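Local coordinates for major exported protein (Pseudomonas aeruginosa, PDB 3HE1) that is a secreted Hcp-family protein of the type VI secretion system, probably forming ring-shaped hexamers that contribute to the secretion tube, at residues 30-33 and 37-40. Numbering follows the deposited sequence.
Sequences SITG and GLIT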
ATOM      1  N   SER A  30      -3.171 -12.002  31.024  1.00 28.75           N
ATOM      2  CA  SER A  30      -2.655 -13.021  31.904  1.00 34.79           C
ATOM      3  C   SER A  30      -2.904 -14.348  31.238  1.00 42.31           C
ATOM      4  O   SER A  30      -3.933 -14.552  30.575  1.00 36.72           O
ATOM      5  CB  SER A  30      -3.336 -12.974  33.279  1.00 33.61           C
ATOM      6  OG  SER A  30      -4.717 -13.292  33.188  1.00 51.43           O
ATOM      7  N   ILE A  31      -1.942 -15.242  31.389  1.00 22.64           N
ATOM      8  CA  ILE A  31      -2.143 -16.598  30.945  1.00 32.19           C
ATOM      9  C   ILE A  31      -1.855 -17.581  32.063  1.00 24.44           C
ATOM     10  O   ILE A  31      -0.867 -17.462  32.766  1.00 28.22           O
ATOM     11  CB  ILE A  31      -1.314 -16.908  29.702  1.00 45.86           C
ATOM     12  CG1 ILE A  31      -1.657 -15.873  28.613  1.00 27.16           C
ATOM     13  CG2 ILE A  31      -1.570 -18.353  29.261  1.00 24.28           C
ATOM     14  CD1 ILE A  31      -0.947 -16.049  27.277  1.00 18.79           C
ATOM     15  N   THR A  32      -2.774 -18.515  32.254  1.00 29.61           N
ATOM     16  CA  THR A  32      -2.545 -19.657  33.128  1.00 52.48           C
ATOM     17  C   THR A  32      -2.657 -20.910  32.282  1.00 52.30           C
ATOM     18  O   THR A  32      -3.706 -21.161  31.676  1.00 35.93           O
ATOM     19  CB  THR A  32      -3.570 -19.744  34.280  1.00 36.37           C
ATOM     20  OG1 THR A  32      -3.401 -18.627  35.157  1.00 22.30           O
ATOM     21  CG2 THR A  32      -3.372 -21.031  35.078  1.00 22.26           C
ATOM     22  N   GLY A  33      -1.572 -21.680  32.225  1.00 35.13           N
ATOM     23  CA  GLY A  33      -1.550 -22.908  31.451  1.00 32.22           C
ATOM     24  C   GLY A  33      -1.698 -24.119  32.353  1.00 18.92           C
ATOM     25  O   GLY A  33      -1.177 -24.144  33.464  1.00 30.87           O
ATOM     26  N   GLY A  37       1.169 -23.196  34.740  1.00 37.07           N
ATOM     27  CA  GLY A  37       0.652 -22.273  35.737  1.00 34.10           C
ATOM     28  C   GLY A  37       0.451 -20.891  35.131  1.00 27.41           C
ATOM     29  O   GLY A  37       0.005 -20.778  33.989  1.00 30.27           O
ATOM     30  N   LEU A  38       0.772 -19.845  35.891  1.00 24.89           N
ATOM     31  CA  LEU A  38       0.642 -18.469  35.416  1.00 26.00           C
ATOM     32  C   LEU A  38       1.838 -18.138  34.538  1.00 30.40           C
ATOM     33  O   LEU A  38       2.961 -17.978  35.028  1.00 41.15           O
ATOM     34  CB  LEU A  38       0.516 -17.476  36.589  1.00 14.31           C
ATOM     35  CG  LEU A  38       0.172 -16.016  36.239  1.00 33.82           C
ATOM     36  CD1 LEU A  38      -1.089 -15.907  35.389  1.00 26.94           C
ATOM     37  CD2 LEU A  38       0.042 -15.150  37.483  1.00 26.51           C
ATOM     38  N   ILE A  39       1.594 -18.050  33.237  1.00 18.80           N
ATOM     39  CA  ILE A  39       2.675 -17.925  32.269  1.00 15.90           C
ATOM     40  C   ILE A  39       3.153 -16.485  32.194  1.00 23.44           C
ATOM     41  O   ILE A  39       4.273 -16.212  31.785  1.00 20.61           O
ATOM     42  CB  ILE A  39       2.255 -18.478  30.891  1.00 25.77           C
ATOM     43  CG1 ILE A  39       2.275 -20.014  30.929  1.00 29.87           C
ATOM     44  CG2 ILE A  39       3.150 -17.934  29.770  1.00 28.34           C
ATOM     45  CD1 ILE A  39       1.424 -20.689  29.852  1.00 35.67           C
ATOM     46  N   THR A  40       2.307 -15.567  32.640  1.00 20.93           N
ATOM     47  CA  THR A  40       2.608 -14.148  32.547  1.00 25.37           C
ATOM     48  C   THR A  40       3.157 -13.619  33.878  1.00 28.31           C
ATOM     49  O   THR A  40       3.288 -12.414  34.069  1.00 37.44           O
ATOM     50  CB  THR A  40       1.342 -13.368  32.168  1.00 40.54           C
ATOM     51  OG1 THR A  40       0.375 -13.517  33.215  1.00 29.93           O
ATOM     52  CG2 THR A  40       0.745 -13.908  30.865  1.00 26.32           C
TER
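Gly33 and Gly37 close an antiparallel beta hairpin as a hydrogen-bonded pair, and the pairing continues through the non-hydrogen-bonded pair Thr32 and Leu38 to a bond from Ile39 N to Ile31 O. Gly33 N donates to Gly37 O at 2.5 Å, short for such a bond, and Gly37 N returns one to Gly33 O at 2.8 Å. The Ile39 N to Ile31 O bond is also short, at 2.6 Å, and its donor sits 31° out of the carbonyl plane, just where the second strand, which ends at Leu38, gives way to a turn. Gly37 makes its bonds with a positive phi of 76°, a value glycine tolerates easily.

Past Ile39 the backbone bonding stops and a side chain takes over. Thr40 turns its hydroxyl back over its own main chain, OG1 lying between the backbone N and the carbonyl carbon (chi1 63°), and there it receives a weak bond from Ile31 N at 3.4 Å. The same OG1 is hydrogen-bonded to the backbone O of Asp59. Thr40 CG2, the methyl, lies against Ile31 CB and CG1.

On the isoleucine side, Ile31 and Ile39 meet at a slant, Ile31 CG2 touching Ile39 CD1 at 3.8 Å; Ile39 CD1 also lies beside Gly33, whose lack of a side chain leaves room for it. Both isoleucines continue onto Leu103 of helix 100-109. On the opposite face Leu38 CD1 leans across the Ile31 carbonyl and lies 3.6 Å from Thr32 OG1, the two side chains crossing nearly at right angles.

Strand 112-123 pairs with the other edge of strand 27-33, through backbone hydrogen bonds of Ser30 with Glu117 and Thr32 with Lys115. The hairpin is thus two-faced: its isoleucine side is apolar and buried against the helix, its Thr32-Leu38 side is more open, and the Thr40 hydroxyl, held mainly by Asp59 O, adds a weak link to Ile31 N.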